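Local coordinates for protein ten1 (Schizosaccharomyces pombe, PDB 3KF6) that is required for telomere maintenance, pairing with Stn1 in an Rpa2-Rpa3-like complex at telomeres and taking part in binding single-stranded telomeric DNA, at residues 5-10 and 22-26; 33-38 and 49-55. All blocks are in the same frame, centred on the assembly; numbering follows the deposited sequence.

Contact 1: 5-10 and 22-26; sequences DSAKLI and QKLRF
Lys-8 and Leu-9 run parallel to Leu-24 and Arg-25, with CA atoms 4.7 Å apart at the Lys-8 and Leu-24 bridge. The pairing adds a short N-terminal strand to the edge of strand 23-34 in the OB fold. Three backbone bonds weave between the strands: Lys-8 N to Lys-23 O, Arg-25 N to Lys-8 O and Ile-10 N to Arg-25 O. On the face of Lys-8 and Leu-24, Ile-10 sets CD1 against both methyls of Leu-24, 3.9 Å from CD2, while Lys-8 CB rests near the same CD2. On the other face Leu-9 and Arg-25 lie side by side and point the same way; Leu-9 CD1 touches the aliphatic CD of Arg-25 at 3.9 Å. The extended arginine carries its guanidinium on to a salt bridge with Glu-132 of the Stn1 chain, and Ser-6 and Ala-7 hydrogen-bond Asp-71 of that chain, so this edge of the sheet is part of the heterodimer interface. Lys-23 leaves the backbone with CG anti to N (chi1 -180°) and bends at chi3, passing Ala-7 CB on its way back to Asp-5. Its NZ is gripped by two carbonyls, Asp-5 O and Leu-2 O, while Asp-5 OD2 is salt-bridged to Arg-71. One water joins Asp-5 OD2 to Lys-23 N, and a second links Ser-6 O with Lys-23 O. The salt bridge of Lys-23 NZ to Asp-5 OD1, 3.1 Å, comes from above the carboxylate plane.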
ATOM      1  N   ASP B   5     -11.111   3.154  -1.150  1.00 19.01           N
ATOM      2  CA  ASP B   5     -10.314   3.844  -2.157  1.00 17.04           C
ATOM      3  C   ASP B   5      -8.825   3.719  -1.862  1.00 17.50           C
ATOM      4  O   ASP B   5      -8.420   3.612  -0.704  1.00 19.62           O
ATOM      5  CB  ASP B   5     -10.735   5.323  -2.264  1.00 18.95           C
ATOM      6  CG  ASP B   5     -10.745   6.047  -0.917  1.00 19.06           C
ATOM      7  OD1 ASP B   5     -11.124   5.440   0.099  1.00 21.90           O
ATOM      8  OD2 ASP B   5     -10.395   7.245  -0.885  1.00 26.03           O
ATOM      9  N   SER B   6      -8.026   3.707  -2.925  1.00 15.07           N
ATOM     10  CA  SER B   6      -6.575   3.587  -2.818  1.00 15.86           C
ATOM     11  C   SER B   6      -5.951   4.962  -2.615  1.00 16.53           C
ATOM     12  O   SER B   6      -6.331   5.931  -3.268  1.00 18.16           O
ATOM     13  CB  SER B   6      -6.018   2.945  -4.094  1.00 14.36           C
ATOM     14  OG  SER B   6      -4.605   2.838  -4.042  1.00 15.51           O
ATOM     15  N   ALA B   7      -4.984   5.040  -1.707  1.00 15.17           N
ATOM     16  CA  ALA B   7      -4.323   6.305  -1.425  1.00 14.84           C
ATOM     17  C   ALA B   7      -3.363   6.734  -2.534  1.00 16.26           C
ATOM     18  O   ALA B   7      -2.763   5.897  -3.222  1.00 16.76           O
ATOM     19  CB  ALA B   7      -3.572   6.206  -0.093  1.00 16.65           C
ATOM     20  N   LYS B   8      -3.252   8.044  -2.738  1.00 15.28           N
ATOM     21  CA  LYS B   8      -2.324   8.591  -3.723  1.00 16.85           C
ATOM     22  C   LYS B   8      -1.036   8.880  -2.968  1.00 16.18           C
ATOM     23  O   LYS B   8      -1.033   9.661  -2.012  1.00 16.58           O
ATOM     24  CB  LYS B   8      -2.853   9.899  -4.321  1.00 20.37           C
ATOM     25  CG  LYS B   8      -3.790   9.711  -5.496  1.00 27.87           C
ATOM     26  CD  LYS B   8      -4.327  11.049  -5.986  1.00 30.14           C
ATOM     27  CE  LYS B   8      -3.218  12.004  -6.407  1.00 32.29           C
ATOM     28  NZ  LYS B   8      -3.773  13.352  -6.755  1.00 33.83           N
ATOM     29  N   LEU B   9       0.049   8.241  -3.387  1.00 14.29           N
ATOM     30  CA  LEU B   9       1.349   8.427  -2.755  1.00 15.27           C
ATOM     31  C   LEU B   9       1.971   9.705  -3.298  1.00 16.22           C
ATOM     32  O   LEU B   9       2.318   9.780  -4.478  1.00 16.61           O
ATOM     33  CB  LEU B   9       2.242   7.223  -3.057  1.00 15.53           C
ATOM     34  CG  LEU B   9       3.640   7.204  -2.445  1.00 16.42           C
ATOM     35  CD1 LEU B   9       3.549   7.212  -0.919  1.00 17.39           C
ATOM     36  CD2 LEU B   9       4.370   5.954  -2.935  1.00 18.98           C
ATOM     37  N   ILE B  10       2.129  10.703  -2.431  1.00 15.43           N
ATOM     38  CA  ILE B  10       2.670  11.996  -2.850  1.00 16.11           C
ATOM     39  C   ILE B  10       3.624  12.620  -1.836  1.00 16.55           C
ATOM     40  O   ILE B  10       3.860  12.075  -0.765  1.00 15.41           O
ATOM     41  CB  ILE B  10       1.538  13.007  -3.055  1.00 16.95           C
ATOM     42  CG1 ILE B  10       0.787  13.199  -1.734  1.00 20.06           C
ATOM     43  CG2 ILE B  10       0.583  12.523  -4.133  1.00 20.11           C
ATOM     44  CD1 ILE B  10      -0.250  14.308  -1.771  1.00 20.24           C
ATOM     45  N   GLN B  22      -9.906  13.488  -1.226  1.00 25.77           N
ATOM     46  CA  GLN B  22      -9.021  12.482  -1.792  1.00 24.67           C
ATOM     47  C   GLN B  22      -8.132  11.865  -0.714  1.00 23.12           C
ATOM     48  O   GLN B  22      -7.597  12.577   0.137  1.00 22.35           O
ATOM     49  CB  GLN B  22      -8.178  13.155  -2.866  1.00 27.90           C
ATOM     50  CG  GLN B  22      -7.260  12.283  -3.661  1.00 35.06           C
ATOM     51  CD  GLN B  22      -6.586  13.089  -4.746  1.00 38.44           C
ATOM     52  OE1 GLN B  22      -7.240  13.575  -5.669  1.00 40.02           O
ATOM     53  NE2 GLN B  22      -5.278  13.261  -4.627  1.00 40.88           N
ATOM     54  N   LYS B  23      -7.992  10.541  -0.739  1.00 19.91           N
ATOM     55  CA  LYS B  23      -7.140   9.860   0.237  1.00 18.61           C
ATOM     56  C   LYS B  23      -5.695  10.006  -0.216  1.00 17.41           C
ATOM     57  O   LYS B  23      -5.368   9.727  -1.364  1.00 15.41           O
ATOM     58  CB  LYS B  23      -7.500   8.382   0.339  1.00 16.09           C
ATOM     59  CG  LYS B  23      -6.645   7.623   1.356  1.00 17.47           C
ATOM     60  CD  LYS B  23      -7.032   6.149   1.440  1.00 16.66           C
ATOM     61  CE  LYS B  23      -8.438   5.960   1.984  1.00 20.40           C
ATOM     62  NZ  LYS B  23      -8.832   4.521   2.041  1.00 20.10           N
ATOM     63  N   LEU B  24      -4.827  10.423   0.704  1.00 17.20           N
ATOM     64  CA  LEU B  24      -3.424  10.652   0.382  1.00 15.67           C
ATOM     65  C   LEU B  24      -2.487   9.951   1.354  1.00 16.13           C
ATOM     66  O   LEU B  24      -2.821   9.767   2.518  1.00 18.26           O
ATOM     67  CB  LEU B  24      -3.113  12.150   0.451  1.00 18.22           C
ATOM     68  CG  LEU B  24      -4.059  13.125  -0.253  1.00 17.48           C
ATOM     69  CD1 LEU B  24      -3.711  14.559   0.151  1.00 20.46           C
ATOM     70  CD2 LEU B  24      -3.945  12.938  -1.758  1.00 18.85           C
ATOM     71  N   ARG B  25      -1.318   9.561   0.865  1.00 14.98           N
ATOM     72  CA  ARG B  25      -0.312   8.964   1.734  1.00 15.23           C
ATOM     73  C   ARG B  25       0.974   9.759   1.544  1.00 15.90           C
ATOM     74  O   ARG B  25       1.417   9.976   0.413  1.00 14.88           O
ATOM     75  CB  ARG B  25      -0.056   7.488   1.412  1.00 13.08           C
ATOM     76  CG  ARG B  25       1.133   6.974   2.218  1.00 11.44           C
ATOM     77  CD  ARG B  25       1.496   5.536   1.936  1.00 14.84           C
ATOM     78  NE  ARG B  25       2.827   5.238   2.462  1.00 15.69           N
ATOM     79  CZ  ARG B  25       3.333   4.012   2.561  1.00 17.47           C
ATOM     80  NH1 ARG B  25       2.617   2.960   2.174  1.00 15.61           N
ATOM     81  NH2 ARG B  25       4.557   3.840   3.044  1.00 19.15           N
ATOM     82  N   PHE B  26       1.568  10.205   2.648  1.00 14.33           N
ATOM     83  CA  PHE B  26       2.799  10.977   2.574  1.00 14.52           C
ATOM     84  C   PHE B  26       3.627  10.859   3.846  1.00 14.73           C
ATOM     85  O   PHE B  26       3.129  10.439   4.895  1.00 14.59           O
ATOM     86  CB  PHE B  26       2.491  12.456   2.297  1.00 15.45           C
ATOM     87  CG  PHE B  26       1.528  13.071   3.270  1.00 17.15           C
ATOM     88  CD1 PHE B  26       0.160  12.999   3.055  1.00 17.18           C
ATOM     89  CD2 PHE B  26       1.994  13.714   4.415  1.00 17.25           C
ATOM     90  CE1 PHE B  26      -0.740  13.560   3.965  1.00 18.34           C
ATOM     91  CE2 PHE B  26       1.104  14.274   5.333  1.00 18.75           C
ATOM     92  CZ  PHE B  26      -0.262  14.196   5.106  1.00 18.45           C
TER
HETATM   93  O   HOH W   1      -9.556   9.006  -2.712  1.00 27.75           O
HETATM   94  O   HOH W   2      -6.623   8.819  -3.708  1.00 32.34           O

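Contact 2: 33-38 and 49-55; sequences YKNGIL and CDVTVVL
Tyr-33 presents the edge of its ring to Val-51: methyl CG2 lies near the ring plane, 3.4 Å from CE1. With CG anti to its backbone N (chi1 177°), the tyrosine reaches across toward 49-55, and its OH ends 3.8 Å from CG of Leu-55, whose side chain crosses it at about a right angle. The other methyl of Val-51, CG1, turns to Leu-38 and sits 4.1 Å from CD1, the two side chains meeting at a slant. Val-51 thus divides its two methyls between Tyr-33 and Leu-38, with Val-80 and Ile-83 of strand 77-85 also packed on it. Beside Leu-38, Cys-49 lies on the same face of the sheet, CB against CB at 4.2 Å. These contacts belong to the antiparallel hairpin of strands 37-42 and 45-50 in the OB-fold barrel. Leu-38 and Cys-49 form a hydrogen-bonded pair, each N to the other's O at 2.7 Å; Ile-37 and Asp-50 form the non-hydrogen-bonded pair, where Ile-37 CD1 lies over Asp-50 CA. A type I' turn from Lys-34 to Ile-37 brings the chain from strand 23-34 into this hairpin, and Gly-36, in its third position, offers O to Val-51 N at 3.1 Å. Past the pair, Asp-50 closes an Asx turn: OD1 takes Thr-52 N nearly along the C-O axis at 2.9 Å and Thr-52 OG1 from above the carboxylate plane. Asp-50 OD2 is salt-bridged to Arg-73, so both carboxylate oxygens are engaged. Thr-52 OG1 also packs 3.7 Å from Gly-36 CA.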
ATOM      1  N   TYR B  33       3.008  19.670  17.734  1.00 34.97           N
ATOM      2  CA  TYR B  33       1.829  18.860  18.013  1.00 37.51           C
ATOM      3  C   TYR B  33       1.041  19.499  19.153  1.00 40.00           C
ATOM      4  O   TYR B  33       1.360  19.295  20.327  1.00 41.19           O
ATOM      5  CB  TYR B  33       2.283  17.441  18.378  1.00 38.29           C
ATOM      6  CG  TYR B  33       1.192  16.468  18.765  1.00 40.49           C
ATOM      7  CD1 TYR B  33       0.029  16.347  18.004  1.00 41.29           C
ATOM      8  CD2 TYR B  33       1.350  15.623  19.865  1.00 41.18           C
ATOM      9  CE1 TYR B  33      -0.947  15.404  18.329  1.00 42.39           C
ATOM     10  CE2 TYR B  33       0.382  14.677  20.194  1.00 42.67           C
ATOM     11  CZ  TYR B  33      -0.763  14.572  19.423  1.00 42.86           C
ATOM     12  OH  TYR B  33      -1.722  13.634  19.741  1.00 44.61           O
ATOM     13  N   LYS B  34       0.017  20.275  18.803  1.00 40.97           N
ATOM     14  CA  LYS B  34      -0.801  20.962  19.803  1.00 42.44           C
ATOM     15  C   LYS B  34      -2.271  21.084  19.402  1.00 41.66           C
ATOM     16  O   LYS B  34      -2.597  21.188  18.222  1.00 41.11           O
ATOM     17  CB  LYS B  34      -0.251  22.369  20.046  1.00 44.47           C
ATOM     18  CG  LYS B  34      -0.418  23.293  18.843  1.00 48.33           C
ATOM     19  CD  LYS B  34       0.043  24.713  19.137  1.00 51.06           C
ATOM     20  CE  LYS B  34      -0.217  25.626  17.944  1.00 52.56           C
ATOM     21  NZ  LYS B  34       0.188  27.035  18.208  1.00 53.80           N
ATOM     22  N   ASN B  35      -3.151  21.086  20.402  1.00 40.47           N
ATOM     23  CA  ASN B  35      -4.588  21.227  20.181  1.00 39.59           C
ATOM     24  C   ASN B  35      -5.161  20.307  19.109  1.00 37.59           C
ATOM     25  O   ASN B  35      -5.965  20.739  18.281  1.00 35.00           O
ATOM     26  CB  ASN B  35      -4.917  22.679  19.824  1.00 41.75           C
ATOM     27  CG  ASN B  35      -4.778  23.616  21.010  1.00 45.10           C
ATOM     28  OD1 ASN B  35      -4.693  24.837  20.849  1.00 46.11           O
ATOM     29  ND2 ASN B  35      -4.772  23.050  22.213  1.00 44.94           N
ATOM     30  N   GLY B  36      -4.752  19.042  19.134  1.00 35.90           N
ATOM     31  CA  GLY B  36      -5.247  18.085  18.163  1.00 35.95           C
ATOM     32  C   GLY B  36      -4.719  18.312  16.761  1.00 34.55           C
ATOM     33  O   GLY B  36      -5.158  17.660  15.814  1.00 35.12           O
ATOM     34  N   ILE B  37      -3.773  19.236  16.625  1.00 33.45           N
ATOM     35  CA  ILE B  37      -3.196  19.542  15.324  1.00 32.80           C
ATOM     36  C   ILE B  37      -1.714  19.203  15.259  1.00 31.26           C
ATOM     37  O   ILE B  37      -0.911  19.701  16.044  1.00 30.20           O
ATOM     38  CB  ILE B  37      -3.392  21.035  14.968  1.00 33.57           C
ATOM     39  CG1 ILE B  37      -4.871  21.309  14.674  1.00 35.95           C
ATOM     40  CG2 ILE B  37      -2.528  21.416  13.775  1.00 36.86           C
ATOM     41  CD1 ILE B  37      -5.456  20.439  13.574  1.00 33.93           C
ATOM     42  N   LEU B  38      -1.370  18.347  14.307  1.00 28.85           N
ATOM     43  CA  LEU B  38       0.004  17.927  14.098  1.00 27.12           C
ATOM     44  C   LEU B  38       0.504  18.652  12.853  1.00 26.08           C
ATOM     45  O   LEU B  38      -0.083  18.526  11.779  1.00 25.15           O
ATOM     46  CB  LEU B  38       0.044  16.415  13.872  1.00 29.30           C
ATOM     47  CG  LEU B  38       1.341  15.634  14.080  1.00 32.26           C
ATOM     48  CD1 LEU B  38       1.159  14.251  13.465  1.00 31.73           C
ATOM     49  CD2 LEU B  38       2.519  16.353  13.443  1.00 34.36           C
ATOM     50  N   CYS B  49      -2.129  18.526  10.040  1.00 24.03           N
ATOM     51  CA  CYS B  49      -2.817  17.248  10.140  1.00 25.08           C
ATOM     52  C   CYS B  49      -3.660  17.145  11.402  1.00 26.88           C
ATOM     53  O   CYS B  49      -3.158  17.326  12.509  1.00 27.58           O
ATOM     54  CB  CYS B  49      -1.801  16.105  10.113  1.00 23.81           C
ATOM     55  SG  CYS B  49      -0.795  16.045   8.603  1.00 23.97           S
ATOM     56  N   ASP B  50      -4.942  16.850  11.221  1.00 27.93           N
ATOM     57  CA  ASP B  50      -5.867  16.706  12.338  1.00 28.24           C
ATOM     58  C   ASP B  50      -5.802  15.265  12.828  1.00 28.91           C
ATOM     59  O   ASP B  50      -6.214  14.346  12.125  1.00 26.55           O
ATOM     60  CB  ASP B  50      -7.291  17.027  11.882  1.00 29.41           C
ATOM     61  CG  ASP B  50      -8.303  16.949  13.015  1.00 30.46           C
ATOM     62  OD1 ASP B  50      -8.192  16.037  13.862  1.00 33.07           O
ATOM     63  OD2 ASP B  50      -9.221  17.795  13.046  1.00 32.61           O
ATOM     64  N   VAL B  51      -5.286  15.068  14.037  1.00 30.17           N
ATOM     65  CA  VAL B  51      -5.160  13.728  14.599  1.00 34.19           C
ATOM     66  C   VAL B  51      -6.035  13.543  15.830  1.00 37.53           C
ATOM     67  O   VAL B  51      -5.831  12.610  16.609  1.00 38.70           O
ATOM     68  CB  VAL B  51      -3.696  13.424  14.991  1.00 34.93           C
ATOM     69  CG1 VAL B  51      -2.823  13.375  13.744  1.00 33.76           C
ATOM     70  CG2 VAL B  51      -3.184  14.493  15.956  1.00 34.86           C
ATOM     71  N   THR B  52      -7.013  14.428  15.991  1.00 40.19           N
ATOM     72  CA  THR B  52      -7.926  14.382  17.126  1.00 43.56           C
ATOM     73  C   THR B  52      -8.586  13.019  17.342  1.00 45.11           C
ATOM     74  O   THR B  52      -8.728  12.573  18.478  1.00 46.39           O
ATOM     75  CB  THR B  52      -9.037  15.443  16.981  1.00 43.33           C
ATOM     76  OG1 THR B  52      -8.446  16.742  16.860  1.00 43.19           O
ATOM     77  CG2 THR B  52      -9.954  15.427  18.197  1.00 44.70           C
ATOM     78  N   VAL B  53      -8.987  12.357  16.261  1.00 46.99           N
ATOM     79  CA  VAL B  53      -9.642  11.058  16.381  1.00 48.77           C
ATOM     80  C   VAL B  53      -8.661   9.890  16.439  1.00 49.14           C
ATOM     81  O   VAL B  53      -9.031   8.778  16.813  1.00 49.32           O
ATOM     82  CB  VAL B  53     -10.612  10.793  15.207  1.00 49.10           C
ATOM     83  CG1 VAL B  53     -11.683  11.879  15.153  1.00 49.67           C
ATOM     84  CG2 VAL B  53      -9.851  10.715  13.890  1.00 49.78           C
ATOM     85  N   VAL B  54      -7.408  10.137  16.073  1.00 50.04           N
ATOM     86  CA  VAL B  54      -6.405   9.077  16.075  1.00 50.15           C
ATOM     87  C   VAL B  54      -5.192   9.424  16.941  1.00 49.98           C
ATOM     88  O   VAL B  54      -4.049   9.383  16.485  1.00 49.75           O
ATOM     89  CB  VAL B  54      -5.956   8.756  14.625  1.00 50.54           C
ATOM     90  CG1 VAL B  54      -5.303   9.979  13.998  1.00 51.53           C
ATOM     91  CG2 VAL B  54      -5.015   7.559  14.614  1.00 50.91           C
ATOM     92  N   LEU B  55      -5.450   9.757  18.202  1.00 49.47           N
ATOM     93  CA  LEU B  55      -4.377  10.102  19.131  1.00 49.06           C
ATOM     94  C   LEU B  55      -3.470   8.911  19.427  1.00 48.21           C
ATOM     95  O   LEU B  55      -3.920   7.888  19.938  1.00 47.95           O
ATOM     96  CB  LEU B  55      -4.958  10.637  20.442  1.00 50.02           C
ATOM     97  CG  LEU B  55      -5.138  12.154  20.572  1.00 50.81           C
ATOM     98  CD1 LEU B  55      -5.952  12.692  19.416  1.00 50.76           C
ATOM     99  CD2 LEU B  55      -5.820  12.467  21.895  1.00 50.99           C
TER

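Overall arrangement
From the N terminus, contact 1 closes first: the chain leaves 5-10, passes through 11 residues without helix or strand, and returns as 22-26 alongside. Strand 23-34 then carries the chain from contact 1 to contact 2, whose first segment begins on its far end. The second loop, mostly the hairpin strands, closes when 49-55 meets 33-38. The contacts stand in series, neither nested nor crossed, with centres about 19 Å apart. They nevertheless touch where Phe-26 CZ packs on Cys-49 SG at 4.0 Å. Contact 1 joins the N-terminal edge of the sheet to its long strand, beside helix 91-103 and Stn1; contact 2 joins the turn after that strand to the end of strand 45-50 and the loop that follows, at the hairpin's open end.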